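PDB 2FS2: acyl-coenzyme A thioesterase PaaI from Escherichia coli, which hydrolyses ring-hydroxylated phenylacetyl-CoA thioesters, such as 3,4-dihydroxyphenylacetyl-CoA, as a hot dog-fold homotetramer of the phenylacetate degradation pathway. Local coordinates for residues 81-87 / 121-127; 35-41 / 92-98; 72-77 / 131-137. All blocks are in the same frame, centred on the assembly; numbering follows the deposited sequence.

In the fold
Contacts 1 and 3 join the same two antiparallel strands, 76-85 and 122-132, near opposite ends, their centres about 25 Å apart; along the chain, contact 1 is nested inside the loop that contact 3 closes. Contact 2 joins strands 34-40 and 94-101 elsewhere in the same curled sheet and touches contact 1 through packing of Leu-95 against Val-123. Contacts 1 and 2 are partly buried, each with an apolar face toward helix 54-70, but contact 1 is also reached by two other subunits, whereas contact 2 is touched by none. Contact 3 lies at the surface, where regular strand pairing gives way to a glycine-containing loop and a bridging water.

Contact 1. Residues 81-87 / 121-127; sequences CTIDFLR and KTVALFR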
loop_
_atom_site.group_PDB
_atom_site.type_symbol
_atom_site.label_atom_id
_atom_site.label_comp_id
_atom_site.label_asym_id
_atom_site.label_seq_id
_atom_site.Cartn_x
_atom_site.Cartn_y
_atom_site.Cartn_z
ATOM N N CYS B 81 4.705 -4.033 3.194
ATOM C CA CYS B 81 5.209 -2.700 3.113
ATOM C C CYS B 81 4.915 -2.037 1.785
ATOM O O CYS B 81 4.626 -2.722 0.856
ATOM C CB CYS B 81 6.682 -2.775 3.313
ATOM S SG CYS B 81 7.506 -3.362 1.910
ATOM N N THR B 82 5.070 -0.738 1.718
ATOM C CA THR B 82 4.760 -0.029 0.523
ATOM C C THR B 82 5.846 0.992 0.278
ATOM O O THR B 82 6.341 1.566 1.203
ATOM C CB THR B 82 3.380 0.631 0.648
ATOM O OG1 THR B 82 3.296 1.333 1.866
ATOM C CG2 THR B 82 2.335 -0.357 1.005
ATOM N N ILE B 83 6.198 1.211 -0.974
ATOM C CA ILE B 83 7.239 2.153 -1.323
ATOM C C ILE B 83 6.700 3.106 -2.402
ATOM O O ILE B 83 6.068 2.647 -3.294
ATOM C CB ILE B 83 8.671 1.400 -1.663
ATOM C CG1 ILE B 83 9.733 2.350 -2.171
ATOM C CG2 ILE B 83 8.589 0.280 -2.737
ATOM C CD1 ILE B 83 11.301 1.988 -1.652
ATOM N N ASP B 84 6.884 4.419 -2.231
ATOM C CA ASP B 84 6.777 5.400 -3.295
ATOM C C ASP B 84 8.167 5.902 -3.798
ATOM O O ASP B 84 8.921 6.448 -3.011
ATOM C CB ASP B 84 6.055 6.562 -2.747
ATOM C CG ASP B 84 4.610 6.234 -2.484
ATOM O OD1 ASP B 84 3.804 6.348 -3.470
ATOM O OD2 ASP B 84 4.199 5.761 -1.310
ATOM N N PHE B 85 8.478 5.734 -5.081
ATOM C CA PHE B 85 9.707 6.243 -5.691
ATOM C C PHE B 85 9.484 7.668 -6.187
ATOM O O PHE B 85 8.548 7.902 -6.963
ATOM C CB PHE B 85 10.068 5.315 -6.840
ATOM C CG PHE B 85 10.469 3.862 -6.353
ATOM C CD1 PHE B 85 9.633 2.800 -6.565
ATOM C CD2 PHE B 85 11.676 3.625 -5.697
ATOM C CE1 PHE B 85 9.993 1.467 -6.243
ATOM C CE2 PHE B 85 12.047 2.314 -5.291
ATOM C CZ PHE B 85 11.203 1.238 -5.592
ATOM N N LEU B 86 10.213 8.644 -5.652
ATOM C CA LEU B 86 9.942 10.046 -6.024
ATOM C C LEU B 86 10.988 10.721 -6.959
ATOM O O LEU B 86 10.666 11.608 -7.735
ATOM C CB LEU B 86 9.794 10.868 -4.755
ATOM C CG LEU B 86 8.821 10.273 -3.696
ATOM C CD1 LEU B 86 9.038 10.976 -2.355
ATOM C CD2 LEU B 86 7.384 10.434 -4.156
ATOM N N ARG B 87 12.233 10.364 -6.795
ATOM C CA ARG B 87 13.315 10.969 -7.595
ATOM C C ARG B 87 14.285 9.867 -7.822
ATOM O O ARG B 87 14.378 8.974 -7.009
ATOM C CB ARG B 87 14.088 12.068 -6.865
ATOM C CG ARG B 87 13.330 13.252 -6.565
ATOM C CD ARG B 87 14.169 14.423 -6.017
ATOM N NE ARG B 87 13.384 15.669 -5.849
ATOM C CZ ARG B 87 12.428 15.885 -4.911
ATOM N NH1 ARG B 87 12.049 14.915 -4.067
ATOM N NH2 ARG B 87 11.824 17.085 -4.840
ATOM N N LYS B 121 16.816 16.221 -0.916
ATOM C CA LYS B 121 15.612 15.958 -1.651
ATOM C C LYS B 121 15.173 14.514 -1.329
ATOM O O LYS B 121 15.952 13.602 -1.303
ATOM C CB LYS B 121 15.871 16.225 -3.177
ATOM C CG LYS B 121 16.503 17.575 -3.477
ATOM C CD LYS B 121 15.502 18.717 -3.990
ATOM C CE LYS B 121 15.682 19.125 -5.532
ATOM N NZ LYS B 121 14.463 19.800 -6.244
ATOM N N THR B 122 13.905 14.321 -1.026
ATOM C CA THR B 122 13.303 12.956 -1.018
ATOM C C THR B 122 13.366 12.108 -2.235
ATOM O O THR B 122 12.816 12.420 -3.269
ATOM C CB THR B 122 11.866 13.041 -0.624
ATOM O OG1 THR B 122 11.794 14.010 0.439
ATOM C CG2 THR B 122 11.524 11.685 0.080
ATOM N N VAL B 123 14.000 10.958 -2.083
ATOM C CA VAL B 123 14.081 10.000 -3.103
ATOM C C VAL B 123 12.912 9.008 -3.060
ATOM O O VAL B 123 12.437 8.562 -4.131
ATOM C CB VAL B 123 15.426 9.301 -2.930
ATOM C CG1 VAL B 123 15.493 7.992 -3.664
ATOM C CG2 VAL B 123 16.590 10.312 -3.324
ATOM N N ALA B 124 12.470 8.652 -1.851
ATOM C CA ALA B 124 11.548 7.559 -1.686
ATOM C C ALA B 124 10.964 7.571 -0.242
ATOM O O ALA B 124 11.619 8.074 0.723
ATOM C CB ALA B 124 12.274 6.230 -2.040
ATOM N N LEU B 125 9.756 7.020 -0.110
ATOM C CA LEU B 125 8.946 7.009 1.175
ATOM C C LEU B 125 8.499 5.581 1.275
ATOM O O LEU B 125 8.179 4.955 0.269
ATOM C CB LEU B 125 7.709 7.951 1.104
ATOM C CG LEU B 125 8.020 9.435 1.104
ATOM C CD1 LEU B 125 6.861 10.338 0.870
ATOM C CD2 LEU B 125 8.670 9.908 2.463
ATOM N N PHE B 126 8.587 4.993 2.459
ATOM C CA PHE B 126 8.293 3.600 2.537
ATOM C C PHE B 126 7.572 3.516 3.889
ATOM O O PHE B 126 7.791 4.342 4.761
ATOM C CB PHE B 126 9.644 2.959 2.575
ATOM C CG PHE B 126 9.674 1.574 3.052
ATOM C CD1 PHE B 126 10.048 0.536 2.152
ATOM C CD2 PHE B 126 9.442 1.273 4.372
ATOM C CE1 PHE B 126 10.122 -0.807 2.591
ATOM C CE2 PHE B 126 9.523 -0.099 4.859
ATOM C CZ PHE B 126 9.866 -1.118 3.977
ATOM N N ARG B 127 6.699 2.534 4.018
ATOM C CA ARG B 127 6.003 2.326 5.266
ATOM C C ARG B 127 5.967 0.823 5.390
ATOM O O ARG B 127 5.622 0.088 4.484
ATOM C CB ARG B 127 4.593 2.980 5.297
ATOM C CG ARG B 127 3.773 2.485 6.536
ATOM C CD ARG B 127 2.632 3.357 7.063
ATOM N NE ARG B 127 3.086 4.729 7.311
ATOM C CZ ARG B 127 2.327 5.774 7.206
ATOM N NH1 ARG B 127 1.030 5.586 6.872
ATOM N NH2 ARG B 127 2.831 6.979 7.461
HETATM O O HOH W 1 5.252 4.712 1.034
#
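The antiparallel pairing of Thr-82 with Arg-127 and of Asp-84 with Leu-125 belongs to the curved sheet of the hot dog fold, here between strands 76-85 and 122-132. Two reciprocal pairs of backbone bonds hold it, among them Thr-82 N to Arg-127 O at 2.9 Å and Leu-125 N to Asp-84 O at 3.1 Å. Between them lies the non-hydrogen-bonded pair Ile-83 and Phe-126, whose side chains lie on the face turned to helix 54-70. Cys-81 meets the Phe-126 ring obliquely in a sulfur-aromatic contact, SG standing 4.5 Å from the ring centroid. A chi1 of 76° seats that SG between its backbone N and carbonyl carbon, near ring atoms CE1 and CZ.

On the side of Asp-84 and Leu-125, just past strand 76-85, Leu-86 CD1 packs on Thr-122 CG2 at 3.6 Å and also touches Leu-125, while Thr-122 OG1 turns to Glu-114. Arg-127 forms salt bridges with Asp-112 of its own chain and of the third subunit. Residues 81-84 pair with a strand of the second subunit, so the sheet runs on across that interface.

On its other edge strand 122-132 has a classic beta bulge, Val-123 and Ala-124 both facing Ile-115 of strand 108-116. At this end Val-123 O is gripped twice from the same face of its plane, by Leu-86 N at 2.7 Å and by Arg-87 N at 3.2 Å. The stretched-out Arg-87 side chain lies nearly perpendicular to that of Lys-121, whose CB sits over one guanidinium face. Arg-87 NH2 and Lys-121 NZ, like charges, stand 4.0 Å apart, and the packing is through the lysine's carbons. At the guanidinium edge, 6° out of its plane, Thr-122 O accepts from Arg-87 NH1 at 2.7 Å.

Contact 2. Residues 35-41 / 92-98; sequences AVVTMTV and GDTLTAT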
loop_
_atom_site.group_PDB
_atom_site.type_symbol
_atom_site.label_atom_id
_atom_site.label_comp_id
_atom_site.label_asym_id
_atom_site.label_seq_id
_atom_site.Cartn_x
_atom_site.Cartn_y
_atom_site.Cartn_z
ATOM N N ALA B 35 16.315 4.470 13.438
ATOM C CA ALA B 35 17.648 4.128 12.824
ATOM C C ALA B 35 17.849 4.987 11.574
ATOM O O ALA B 35 16.867 5.269 10.883
ATOM C CB ALA B 35 17.679 2.623 12.399
ATOM N N VAL B 36 19.087 5.340 11.256
ATOM C CA VAL B 36 19.474 6.173 10.130
ATOM C C VAL B 36 20.638 5.440 9.548
ATOM O O VAL B 36 21.590 5.034 10.303
ATOM C CB VAL B 36 19.889 7.618 10.532
ATOM C CG1 VAL B 36 20.379 8.441 9.333
ATOM C CG2 VAL B 36 18.801 8.396 11.172
ATOM N N VAL B 37 20.588 5.166 8.250
ATOM C CA VAL B 37 21.633 4.434 7.630
ATOM C C VAL B 37 21.893 5.195 6.362
ATOM O O VAL B 37 21.104 6.039 5.934
ATOM C CB VAL B 37 21.253 2.904 7.341
ATOM C CG1 VAL B 37 21.083 2.094 8.676
ATOM C CG2 VAL B 37 19.887 2.812 6.464
ATOM N N THR B 38 23.008 4.868 5.753
ATOM C CA THR B 38 23.573 5.674 4.692
ATOM C C THR B 38 24.223 4.787 3.614
ATOM O O THR B 38 24.656 3.692 3.902
ATOM C CB THR B 38 24.568 6.618 5.356
ATOM O OG1 THR B 38 24.667 7.809 4.564
ATOM C CG2 THR B 38 25.930 5.997 5.349
HETATM N N MSE B 39 24.208 5.207 2.369
HETATM C CA MSE B 39 24.778 4.403 1.297
HETATM C C MSE B 39 25.097 5.328 0.143
HETATM O O MSE B 39 24.358 6.255 -0.128
HETATM C CB MSE B 39 23.721 3.378 0.831
HETATM C CG MSE B 39 24.069 2.710 -0.484
HETATM SE SE MSE B 39 22.538 1.583 -1.069
HETATM C CE MSE B 39 23.125 0.070 -0.235
ATOM N N THR B 40 26.161 5.050 -0.566
ATOM C CA THR B 40 26.487 5.810 -1.765
ATOM C C THR B 40 26.092 4.987 -2.988
ATOM O O THR B 40 26.274 3.786 -3.025
ATOM C CB THR B 40 27.987 6.178 -1.685
ATOM O OG1 THR B 40 28.165 7.051 -0.521
ATOM C CG2 THR B 40 28.486 7.008 -2.936
ATOM N N VAL B 41 25.438 5.614 -3.953
ATOM C CA VAL B 41 25.084 4.948 -5.210
ATOM C C VAL B 41 26.372 4.923 -6.077
ATOM O O VAL B 41 26.925 5.990 -6.372
ATOM C CB VAL B 41 24.046 5.791 -5.896
ATOM C CG1 VAL B 41 23.722 5.225 -7.283
ATOM C CG2 VAL B 41 22.804 5.956 -4.954
ATOM N N GLY B 92 27.053 8.455 -7.300
ATOM C CA GLY B 92 27.765 9.410 -6.465
ATOM C C GLY B 92 26.777 9.992 -5.462
ATOM O O GLY B 92 27.235 10.575 -4.455
ATOM N N ASP B 93 25.453 9.861 -5.701
ATOM C CA ASP B 93 24.480 10.462 -4.778
ATOM C C ASP B 93 24.695 9.803 -3.410
ATOM O O ASP B 93 24.895 8.589 -3.359
ATOM C CB ASP B 93 23.038 10.256 -5.236
ATOM C CG ASP B 93 22.549 11.336 -6.203
ATOM O OD1 ASP B 93 23.375 12.229 -6.680
ATOM O OD2 ASP B 93 21.309 11.357 -6.565
ATOM N N THR B 94 24.671 10.554 -2.314
ATOM C CA THR B 94 24.725 9.853 -0.986
ATOM C C THR B 94 23.326 9.840 -0.473
ATOM O O THR B 94 22.733 10.894 -0.385
ATOM C CB THR B 94 25.592 10.592 0.059
ATOM O OG1 THR B 94 26.943 10.401 -0.311
ATOM C CG2 THR B 94 25.582 9.896 1.463
ATOM N N LEU B 95 22.852 8.667 -0.042
ATOM C CA LEU B 95 21.426 8.456 0.283
ATOM C C LEU B 95 21.323 8.068 1.769
ATOM O O LEU B 95 22.059 7.216 2.253
ATOM C CB LEU B 95 20.880 7.320 -0.568
ATOM C CG LEU B 95 20.847 7.531 -2.068
ATOM C CD1 LEU B 95 20.191 6.389 -2.814
ATOM C CD2 LEU B 95 20.118 8.820 -2.386
ATOM N N THR B 96 20.442 8.724 2.492
ATOM C CA THR B 96 20.253 8.514 3.895
ATOM C C THR B 96 18.787 8.042 4.093
ATOM O O THR B 96 17.859 8.711 3.632
ATOM C CB THR B 96 20.542 9.843 4.622
ATOM O OG1 THR B 96 21.848 10.344 4.216
ATOM C CG2 THR B 96 20.785 9.625 6.089
ATOM N N ALA B 97 18.620 6.889 4.704
ATOM C CA ALA B 97 17.294 6.308 5.036
ATOM C C ALA B 97 17.111 6.426 6.551
ATOM O O ALA B 97 18.016 5.993 7.331
ATOM C CB ALA B 97 17.176 4.810 4.550
ATOM N N THR B 98 16.035 7.089 6.965
ATOM C CA THR B 98 15.692 7.240 8.335
ATOM C C THR B 98 14.399 6.500 8.580
ATOM O O THR B 98 13.404 6.767 7.906
ATOM C CB THR B 98 15.440 8.647 8.576
ATOM O OG1 THR B 98 16.678 9.396 8.413
ATOM C CG2 THR B 98 15.079 8.974 10.031
#
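Val-41 O takes the amide of Gly-92 in the shortest polar bond between these segments, N to O 2.6 Å and almost straight at 174°. Val-41 N returns a bond to Asp-93 O, so both backbone polar atoms of Val-41 are bonded to the 92-98 segment. Beyond it the strands run antiparallel in regular register. Leu-95 N gives to Met-39 O at 2.8 Å, and Val-37 N to Ala-97 O at 2.9 Å, each answered by the reverse bond. Met-39 is present as selenomethionine.

The two faces differ in character. Threonines and Val-36 make up one. There Val-36 CG1 presses on Thr-96 CG2 at 3.5 Å, a tight fit for two methyl groups; with chi1 at -52°, Thr-96 has its OG1 beside the backbone N and this methyl anti to it. Val-36 CG2 lies alongside Thr-98 OG1, and Thr-40 OG1 comes to 3.6 Å from Thr-94 OG1. The face of Val-37, Met-39, Leu-95 and Ala-97 is apolar and buried. Val-37 CG2 touches Ala-97 CB at 3.9 Å, while at the end of the pairing Val-41 CG2 lies only 3.4 Å from Leu-95 CD1, closer than carbons normally pack.

Asp-93 turns its carboxylate away from strand 34-40, to Phe-90 N and Gln-118 NE2. Strand 34-40 is flanked by strand 26-31, and Thr-96 bonds through its backbone to Val-116 of strand 108-116; Val-37 and Leu-95 rest on Leu-60 and Leu-57 of helix 54-70, the long helix that the hot dog sheet wraps.

Contact 3. Residues 72-77 / 131-137; sequences QGLAAV and HRIGGTI
All four direct hydrogen bonds of this contact are between backbone atoms. Val-77 and His-131 pair reciprocally at this end of the pairing of strands 76-85 and 122-132, with His-131 N to Val-77 O at 2.9 Å. Farther along, the antiparallel pairing passes into the loop of the C-terminal tail, which meets the turn after helix 54-70, where Gly-73, with positive phi, is the first residue to leave helical angles. Here Ile-133 N bonds to Ala-75 O, which water 2 also reaches, and Ala-75 N gives to Gly-135 O at 3.1 Å. The water donates to Ala-75 O at 2.7 Å and to Gly-135 O, and accepts from Gly-134 N.

Apolar contacts lie beside these bonds. Ala-75 CB meets Ile-133 CG1 at 3.9 Å, and Val-77 CG2 meets Ile-133 CG2 at 3.7 Å.

The Arg-132 guanidinium packs by its face and edge. Leu-74 CD1 sits over one face, 3.4 Å from NH1, and Gln-72 CD lies at the edge. Outside the two segments, Arg-132 NH1 hydrogen-bonds to Lys-106 O and Gln-72 OE1 to Tyr-111 OH.

The polar bonding across the segments thus depends on main-chain groups and a water rather than on side-chain polar groups.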
loop_
_atom_site.group_PDB
_atom_site.type_symbol
_atom_site.label_atom_id
_atom_site.label_comp_id
_atom_site.label_asym_id
_atom_site.label_seq_id
_atom_site.Cartn_x
_atom_site.Cartn_y
_atom_site.Cartn_z
ATOM N N GLN B 72 14.646 -2.754 19.821
ATOM C CA GLN B 72 14.178 -2.981 21.170
ATOM C C GLN B 72 14.701 -4.334 21.668
ATOM O O GLN B 72 14.512 -4.668 22.812
ATOM C CB GLN B 72 12.617 -2.933 21.297
ATOM C CG GLN B 72 11.789 -1.766 20.608
ATOM C CD GLN B 72 11.736 -1.833 18.959
ATOM O OE1 GLN B 72 11.248 -0.877 18.341
ATOM N NE2 GLN B 72 12.277 -2.932 18.309
ATOM N N GLY B 73 15.369 -5.120 20.844
ATOM C CA GLY B 73 15.860 -6.414 21.272
ATOM C C GLY B 73 14.994 -7.617 20.958
ATOM O O GLY B 73 15.369 -8.707 21.326
ATOM N N LEU B 74 13.833 -7.443 20.304
ATOM C CA LEU B 74 12.935 -8.537 19.911
ATOM C C LEU B 74 12.984 -8.812 18.414
ATOM O O LEU B 74 12.618 -7.951 17.644
ATOM C CB LEU B 74 11.490 -8.145 20.230
ATOM C CG LEU B 74 11.501 -8.103 21.762
ATOM C CD1 LEU B 74 10.390 -7.209 22.316
ATOM C CD2 LEU B 74 11.569 -9.539 22.390
ATOM N N ALA B 75 13.419 -10.003 18.023
ATOM C CA ALA B 75 13.548 -10.353 16.637
ATOM C C ALA B 75 12.165 -10.041 15.899
ATOM O O ALA B 75 11.084 -10.425 16.406
ATOM C CB ALA B 75 13.906 -11.866 16.516
ATOM N N ALA B 76 12.227 -9.392 14.743
ATOM C CA ALA B 76 11.018 -9.002 14.032
ATOM C C ALA B 76 11.388 -8.922 12.573
ATOM O O ALA B 76 12.563 -8.660 12.240
ATOM C CB ALA B 76 10.491 -7.704 14.524
ATOM N N VAL B 77 10.399 -9.210 11.717
ATOM C CA VAL B 77 10.534 -9.264 10.258
ATOM C C VAL B 77 9.369 -8.440 9.601
ATOM O O VAL B 77 8.370 -8.123 10.258
ATOM C CB VAL B 77 10.441 -10.728 9.716
ATOM C CG1 VAL B 77 11.512 -11.614 10.363
ATOM C CG2 VAL B 77 9.020 -11.338 9.830
ATOM N N HIS B 131 6.391 -7.859 12.339
ATOM C CA HIS B 131 5.748 -8.926 13.091
ATOM C C HIS B 131 6.897 -9.547 13.939
ATOM O O HIS B 131 7.929 -9.884 13.397
ATOM C CB HIS B 131 5.185 -9.948 12.053
ATOM C CG HIS B 131 4.565 -11.154 12.647
ATOM N ND1 HIS B 131 4.948 -12.434 12.287
ATOM C CD2 HIS B 131 3.560 -11.294 13.550
ATOM C CE1 HIS B 131 4.211 -13.308 12.961
ATOM N NE2 HIS B 131 3.358 -12.642 13.730
ATOM N N ARG B 132 6.747 -9.598 15.238
ATOM C CA ARG B 132 7.813 -10.294 16.046
ATOM C C ARG B 132 7.691 -11.794 15.909
ATOM O O ARG B 132 6.589 -12.324 15.813
ATOM C CB ARG B 132 7.713 -9.824 17.511
ATOM C CG ARG B 132 7.968 -8.308 17.508
ATOM C CD ARG B 132 7.840 -7.679 18.768
ATOM N NE ARG B 132 8.557 -6.424 18.799
ATOM C CZ ARG B 132 8.452 -5.631 19.810
ATOM N NH1 ARG B 132 7.649 -6.016 20.793
ATOM N NH2 ARG B 132 9.083 -4.437 19.824
ATOM N N ILE B 133 8.798 -12.483 15.838
ATOM C CA ILE B 133 8.801 -13.872 15.403
ATOM C C ILE B 133 9.294 -14.749 16.589
ATOM O O ILE B 133 9.431 -15.956 16.466
ATOM C CB ILE B 133 9.721 -14.049 14.167
ATOM C CG1 ILE B 133 11.087 -13.415 14.399
ATOM C CG2 ILE B 133 9.087 -13.485 12.883
ATOM C CD1 ILE B 133 12.255 -14.179 13.684
ATOM N N GLY B 134 9.577 -14.126 17.722
ATOM C CA GLY B 134 9.927 -14.877 18.908
ATOM C C GLY B 134 11.406 -14.875 19.221
ATOM O O GLY B 134 12.262 -15.142 18.367
ATOM N N GLY B 135 11.687 -14.567 20.490
ATOM C CA GLY B 135 13.050 -14.524 21.007
ATOM C C GLY B 135 13.746 -13.258 20.549
ATOM O O GLY B 135 13.116 -12.340 19.989
ATOM N N THR B 136 15.052 -13.258 20.811
ATOM C CA THR B 136 16.000 -12.155 20.587
ATOM C C THR B 136 16.719 -12.294 19.238
ATOM O O THR B 136 16.579 -13.330 18.541
ATOM C CB THR B 136 17.026 -12.127 21.742
ATOM O OG1 THR B 136 16.376 -12.484 22.982
ATOM C CG2 THR B 136 17.560 -10.668 21.977
ATOM N N ILE B 137 17.487 -11.258 18.885
ATOM C CA ILE B 137 17.821 -10.951 17.467
ATOM C C ILE B 137 19.046 -11.763 17.022
ATOM O O ILE B 137 19.662 -12.436 17.907
ATOM C CB ILE B 137 18.020 -9.402 17.281
ATOM C CG1 ILE B 137 18.994 -8.857 18.310
ATOM C CG2 ILE B 137 16.745 -8.638 17.554
ATOM C CD1 ILE B 137 20.030 -7.980 17.740
HETATM O O HOH W 2 10.298 -11.562 18.751
#